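Local coordinates for protein ribulose-1,5-bisphosphate carboxylase/oxygenase large subunit (Rhodopseudomonas palustris, PDB 3QFW) that is a Rubisco-like protein of the ribulose-bisphosphate carboxylase large-chain family that probably binds magnesium, though its own reaction may differ from the carboxylation by Rubisco, at residues G270-F283 and A303-T317. Residues are numbered along the deposited sequence; the frame is centred on the assembly and turned at random.
Sequences GRLFRLFGADATVF and AARDPFGKLNACIPT
Arg-274 is extended from CG to NE, with CG opposite the backbone N (chi1 173°), and this carries its guanidinium into the loop that follows helix 294-305. In Phe-308 CG likewise stands opposite the backbone N (chi1 -174°), which turns the ring toward Arg-271 while CB sits over one face of the Arg-274 guanidinium. The loop belongs to a beta-alpha-beta unit of the TIM-barrel catalytic domain. Arg-274 binds backbone carbonyls here. NH1 and NH2 both grip Asp-306 O end-on, at 2.8 and 2.9 Å. NH1 also bonds Ala-303 O, in the guanidinium plane, while NH2 reaches Leu-311 O. NE donates to Asn-312 O at 2.8 Å, with an N-H...O angle of 151°. An alanine here would remove all these donors and is likely to leave Asp-306 O and Asn-312 O without their mate. Beside it, Arg-271 bends at chi3, and its guanidinium lies nearly parallel to the Phe-308 ring, with NE 3.3 Å from CE1. Water links Arg-271 NE to Ala-303 O, and a second water links NH2 to Pro-307 O; NH1 bonds Val-102 O. Leu-275 CD1 touches both Phe-308 and Leu-311, and Leu-109 of helix 106-112 adds to this apolar cluster. Further on, strands 280-284 and 315-319 pair in parallel as neighbours in the barrel. Thr-281 N donates to Ile-315 O, and Thr-317 N to Thr-281 O. Cys-314 SG packs 3.5 Å from Thr-281 CG2. Thr-317 OG1 donates to Ile-315 O at 3.1 Å, from the face opposite Thr-281 N.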
loop_
_atom_site.group_PDB
_atom_site.type_symbol
_atom_site.label_atom_id
_atom_site.label_comp_id
_atom_site.label_asym_id
_atom_site.label_seq_id
_atom_site.Cartn_x
_atom_site.Cartn_y
_atom_site.Cartn_z
ATOM N N GLY B 270 -9.634 -5.567 -10.190
ATOM C CA GLY B 270 -10.274 -6.675 -10.863
ATOM C C GLY B 270 -9.507 -7.969 -10.692
ATOM O O GLY B 270 -9.905 -8.837 -9.922
ATOM N N ARG B 271 -8.396 -8.096 -11.410
ATOM C CA ARG B 271 -7.706 -9.374 -11.500
ATOM C C ARG B 271 -7.005 -9.746 -10.201
ATOM O O ARG B 271 -7.253 -10.809 -9.634
ATOM C CB ARG B 271 -6.711 -9.367 -12.671
ATOM C CG ARG B 271 -5.772 -10.570 -12.708
ATOM C CD ARG B 271 -5.090 -10.712 -14.059
ATOM N NE ARG B 271 -6.017 -11.282 -15.041
ATOM C CZ ARG B 271 -5.696 -11.581 -16.294
ATOM N NH1 ARG B 271 -4.464 -11.359 -16.736
ATOM N NH2 ARG B 271 -6.604 -12.115 -17.108
ATOM N N LEU B 272 -6.138 -8.862 -9.715
ATOM C CA LEU B 272 -5.323 -9.203 -8.558
ATOM C C LEU B 272 -6.152 -9.367 -7.289
ATOM O O LEU B 272 -5.935 -10.309 -6.531
ATOM C CB LEU B 272 -4.204 -8.181 -8.357
ATOM C CG LEU B 272 -3.140 -8.165 -9.465
ATOM C CD1 LEU B 272 -2.054 -7.143 -9.147
ATOM C CD2 LEU B 272 -2.523 -9.547 -9.682
ATOM N N PHE B 273 -7.072 -8.439 -7.040
ATOM C CA PHE B 273 -7.956 -8.557 -5.879
ATOM C C PHE B 273 -8.719 -9.898 -5.910
ATOM O O PHE B 273 -8.767 -10.619 -4.906
ATOM C CB PHE B 273 -8.932 -7.374 -5.813
ATOM C CG PHE B 273 -8.374 -6.137 -5.122
ATOM C CD1 PHE B 273 -7.005 -5.994 -4.876
ATOM C CD2 PHE B 273 -9.222 -5.112 -4.730
ATOM C CE1 PHE B 273 -6.517 -4.852 -4.242
ATOM C CE2 PHE B 273 -8.740 -3.980 -4.080
ATOM C CZ PHE B 273 -7.388 -3.848 -3.847
ATOM N N ARG B 274 -9.292 -10.222 -7.072
ATOM C CA ARG B 274 -9.956 -11.511 -7.314
ATOM C C ARG B 274 -9.021 -12.701 -7.044
ATOM O O ARG B 274 -9.374 -13.635 -6.319
ATOM C CB ARG B 274 -10.449 -11.557 -8.761
ATOM C CG ARG B 274 -11.013 -12.925 -9.227
ATOM C CD ARG B 274 -11.285 -12.900 -10.718
ATOM N NE ARG B 274 -11.914 -14.134 -11.215
ATOM C CZ ARG B 274 -12.218 -14.333 -12.489
ATOM N NH1 ARG B 274 -11.956 -13.380 -13.376
ATOM N NH2 ARG B 274 -12.776 -15.478 -12.879
ATOM N N LEU B 275 -7.827 -12.653 -7.630
ATOM C CA LEU B 275 -6.817 -13.686 -7.428
ATOM C C LEU B 275 -6.587 -13.933 -5.933
ATOM O O LEU B 275 -6.518 -15.074 -5.478
ATOM C CB LEU B 275 -5.490 -13.254 -8.087
ATOM C CG LEU B 275 -4.284 -14.189 -7.982
ATOM C CD1 LEU B 275 -4.495 -15.435 -8.834
ATOM C CD2 LEU B 275 -2.992 -13.501 -8.405
ATOM N N PHE B 276 -6.456 -12.846 -5.176
ATOM C CA PHE B 276 -6.137 -12.938 -3.753
ATOM C C PHE B 276 -7.321 -13.325 -2.859
ATOM O O PHE B 276 -7.122 -13.650 -1.683
ATOM C CB PHE B 276 -5.502 -11.630 -3.264
ATOM C CG PHE B 276 -4.160 -11.352 -3.885
ATOM C CD1 PHE B 276 -3.334 -12.395 -4.273
ATOM C CD2 PHE B 276 -3.739 -10.051 -4.113
ATOM C CE1 PHE B 276 -2.093 -12.143 -4.856
ATOM C CE2 PHE B 276 -2.509 -9.795 -4.694
ATOM C CZ PHE B 276 -1.689 -10.845 -5.070
ATOM N N GLY B 277 -8.534 -13.259 -3.402
ATOM C CA GLY B 277 -9.709 -13.796 -2.727
ATOM C C GLY B 277 -10.945 -12.923 -2.605
ATOM O O GLY B 277 -11.885 -13.285 -1.897
ATOM N N ALA B 278 -10.965 -11.773 -3.269
ATOM C CA ALA B 278 -12.115 -10.895 -3.160
ATOM C C ALA B 278 -13.328 -11.518 -3.887
ATOM O O ALA B 278 -13.218 -11.937 -5.032
ATOM C CB ALA B 278 -11.796 -9.531 -3.728
ATOM N N ASP B 279 -14.475 -11.579 -3.217
ATOM C CA ASP B 279 -15.692 -12.082 -3.856
ATOM C C ASP B 279 -16.453 -10.965 -4.546
ATOM O O ASP B 279 -17.158 -11.199 -5.543
ATOM C CB ASP B 279 -16.595 -12.780 -2.850
ATOM C CG ASP B 279 -15.902 -13.933 -2.165
ATOM O OD1 ASP B 279 -15.580 -14.922 -2.854
ATOM O OD2 ASP B 279 -15.692 -13.846 -0.941
ATOM N N ALA B 280 -16.319 -9.755 -4.015
ATOM C CA ALA B 280 -16.825 -8.576 -4.701
ATOM C C ALA B 280 -15.755 -7.506 -4.638
ATOM O O ALA B 280 -14.913 -7.505 -3.739
ATOM C CB ALA B 280 -18.125 -8.077 -4.080
ATOM N N THR B 281 -15.772 -6.596 -5.598
ATOM C CA THR B 281 -14.742 -5.577 -5.618
ATOM C C THR B 281 -15.329 -4.206 -5.964
ATOM O O THR B 281 -15.935 -4.012 -7.031
ATOM C CB THR B 281 -13.547 -5.991 -6.522
ATOM O OG1 THR B 281 -12.518 -5.009 -6.429
ATOM C CG2 THR B 281 -13.972 -6.151 -7.995
ATOM N N VAL B 282 -15.171 -3.276 -5.021
ATOM C CA VAL B 282 -15.725 -1.934 -5.137
ATOM C C VAL B 282 -14.781 -1.047 -5.952
ATOM O O VAL B 282 -13.571 -1.129 -5.810
ATOM C CB VAL B 282 -15.949 -1.310 -3.736
ATOM C CG1 VAL B 282 -16.460 0.126 -3.838
ATOM C CG2 VAL B 282 -16.889 -2.178 -2.904
ATOM N N PHE B 283 -15.348 -0.212 -6.817
ATOM C CA PHE B 283 -14.570 0.729 -7.623
ATOM C C PHE B 283 -15.470 1.878 -8.048
ATOM O O PHE B 283 -16.696 1.704 -8.195
ATOM C CB PHE B 283 -13.981 0.047 -8.863
ATOM C CG PHE B 283 -15.023 -0.479 -9.830
ATOM C CD1 PHE B 283 -15.337 0.222 -10.984
ATOM C CD2 PHE B 283 -15.657 -1.680 -9.586
ATOM C CE1 PHE B 283 -16.283 -0.273 -11.882
ATOM C CE2 PHE B 283 -16.614 -2.185 -10.476
ATOM C CZ PHE B 283 -16.924 -1.474 -11.618
ATOM N N ALA B 303 -12.126 -8.190 -16.046
ATOM C CA ALA B 303 -11.054 -8.818 -15.289
ATOM C C ALA B 303 -11.633 -9.534 -14.066
ATOM O O ALA B 303 -11.152 -10.593 -13.663
ATOM C CB ALA B 303 -10.031 -7.787 -14.883
ATOM N N ALA B 304 -12.689 -8.968 -13.491
ATOM C CA ALA B 304 -13.306 -9.566 -12.314
ATOM C C ALA B 304 -14.104 -10.833 -12.655
ATOM O O ALA B 304 -14.123 -11.787 -11.876
ATOM C CB ALA B 304 -14.201 -8.564 -11.630
ATOM N N ARG B 305 -14.730 -10.831 -13.828
ATOM C CA ARG B 305 -15.762 -11.824 -14.178
ATOM C C ARG B 305 -15.316 -12.953 -15.090
ATOM O O ARG B 305 -15.824 -14.080 -14.994
ATOM C CB ARG B 305 -16.877 -11.151 -14.954
ATOM C CG ARG B 305 -17.773 -10.196 -14.256
ATOM C CD ARG B 305 -18.605 -9.586 -15.361
ATOM N NE ARG B 305 -19.557 -8.593 -14.910
ATOM C CZ ARG B 305 -20.021 -7.621 -15.682
ATOM N NH1 ARG B 305 -19.596 -7.505 -16.937
ATOM N NH2 ARG B 305 -20.884 -6.751 -15.188
ATOM N N ASP B 306 -14.432 -12.635 -16.028
ATOM C CA ASP B 306 -14.148 -13.544 -17.134
ATOM C C ASP B 306 -13.314 -14.756 -16.724
ATOM O O ASP B 306 -12.721 -14.774 -15.641
ATOM C CB ASP B 306 -13.506 -12.779 -18.295
ATOM C CG ASP B 306 -14.464 -11.778 -18.928
ATOM O OD1 ASP B 306 -15.671 -11.843 -18.627
ATOM O OD2 ASP B 306 -14.016 -10.927 -19.721
ATOM N N PRO B 307 -13.276 -15.786 -17.585
ATOM C CA PRO B 307 -12.439 -16.950 -17.282
ATOM C C PRO B 307 -11.031 -16.527 -16.874
ATOM O O PRO B 307 -10.439 -15.650 -17.501
ATOM C CB PRO B 307 -12.410 -17.706 -18.610
ATOM C CG PRO B 307 -13.745 -17.380 -19.231
ATOM C CD PRO B 307 -13.967 -15.925 -18.879
ATOM N N PHE B 308 -10.513 -17.170 -15.833
ATOM C CA PHE B 308 -9.227 -16.844 -15.235
ATOM C C PHE B 308 -8.796 -18.129 -14.535
ATOM O O PHE B 308 -9.215 -18.408 -13.412
ATOM C CB PHE B 308 -9.430 -15.692 -14.241
ATOM C CG PHE B 308 -8.156 -15.154 -13.635
ATOM C CD1 PHE B 308 -7.029 -14.916 -14.415
ATOM C CD2 PHE B 308 -8.105 -14.844 -12.284
ATOM C CE1 PHE B 308 -5.864 -14.401 -13.842
ATOM C CE2 PHE B 308 -6.932 -14.326 -11.712
ATOM C CZ PHE B 308 -5.827 -14.110 -12.502
ATOM N N GLY B 309 -8.000 -18.942 -15.222
ATOM C CA GLY B 309 -7.802 -20.317 -14.791
ATOM C C GLY B 309 -9.114 -20.981 -14.375
ATOM O O GLY B 309 -10.154 -20.794 -15.012
ATOM N N LYS B 310 -9.059 -21.744 -13.287
ATOM C CA LYS B 310 -10.229 -22.379 -12.694
ATOM C C LYS B 310 -10.874 -21.536 -11.590
ATOM O O LYS B 310 -11.668 -22.055 -10.805
ATOM C CB LYS B 310 -9.832 -23.738 -12.112
ATOM C CG LYS B 310 -9.573 -24.818 -13.158
ATOM C CD LYS B 310 -8.773 -25.979 -12.576
ATOM C CE LYS B 310 -7.297 -25.618 -12.443
ATOM N NZ LYS B 310 -6.471 -26.733 -11.883
ATOM N N LEU B 311 -10.543 -20.245 -11.532
ATOM C CA LEU B 311 -10.973 -19.391 -10.422
ATOM C C LEU B 311 -12.388 -18.830 -10.545
ATOM O O LEU B 311 -12.809 -18.417 -11.621
ATOM C CB LEU B 311 -9.995 -18.229 -10.249
ATOM C CG LEU B 311 -8.557 -18.691 -10.005
ATOM C CD1 LEU B 311 -7.693 -17.517 -9.601
ATOM C CD2 LEU B 311 -8.542 -19.767 -8.938
ATOM N N ASN B 312 -13.100 -18.780 -9.425
ATOM C CA ASN B 312 -14.425 -18.157 -9.402
ATOM C C ASN B 312 -14.372 -16.699 -9.852
ATOM O O ASN B 312 -13.346 -16.020 -9.697
ATOM C CB ASN B 312 -15.025 -18.223 -7.994
ATOM C CG ASN B 312 -15.449 -19.621 -7.601
ATOM O OD1 ASN B 312 -15.830 -20.426 -8.454
ATOM N ND2 ASN B 312 -15.394 -19.916 -6.305
ATOM N N ALA B 313 -15.480 -16.223 -10.403
ATOM C CA ALA B 313 -15.638 -14.813 -10.742
ATOM C C ALA B 313 -15.819 -13.991 -9.468
ATOM O O ALA B 313 -16.244 -14.516 -8.441
ATOM C CB ALA B 313 -16.857 -14.631 -11.672
ATOM N N CYS B 314 -15.476 -12.705 -9.548
ATOM C CA CYS B 314 -15.658 -11.737 -8.464
ATOM C C CYS B 314 -16.677 -10.719 -8.972
ATOM O O CYS B 314 -16.578 -10.291 -10.121
ATOM C CB CYS B 314 -14.298 -11.055 -8.171
ATOM S SG CYS B 314 -14.314 -9.558 -7.131
ATOM N N ILE B 315 -17.667 -10.340 -8.162
ATOM C CA ILE B 315 -18.684 -9.399 -8.656
ATOM C C ILE B 315 -18.169 -7.962 -8.665
ATOM O O ILE B 315 -17.825 -7.418 -7.622
ATOM C CB ILE B 315 -19.993 -9.401 -7.828
ATOM C CG1 ILE B 315 -20.363 -10.808 -7.352
ATOM C CG2 ILE B 315 -21.128 -8.762 -8.628
ATOM C CD1 ILE B 315 -19.909 -11.066 -5.921
ATOM N N PRO B 316 -18.145 -7.333 -9.848
ATOM C CA PRO B 316 -17.753 -5.924 -9.897
ATOM C C PRO B 316 -18.809 -5.091 -9.193
ATOM O O PRO B 316 -20.006 -5.282 -9.427
ATOM C CB PRO B 316 -17.737 -5.597 -11.393
ATOM C CG PRO B 316 -17.963 -6.903 -12.115
ATOM C CD PRO B 316 -18.606 -7.843 -11.151
ATOM N N THR B 317 -18.380 -4.183 -8.328
ATOM C CA THR B 317 -19.320 -3.417 -7.533
ATOM C C THR B 317 -19.090 -1.922 -7.690
ATOM O O THR B 317 -18.400 -1.300 -6.867
ATOM C CB THR B 317 -19.220 -3.830 -6.065
ATOM O OG1 THR B 317 -19.395 -5.247 -5.966
ATOM C CG2 THR B 317 -20.255 -3.112 -5.223
HETATM O O HOH W 1 -8.697 -11.867 -14.387
HETATM O O HOH W 2 -9.292 -13.250 -16.835
#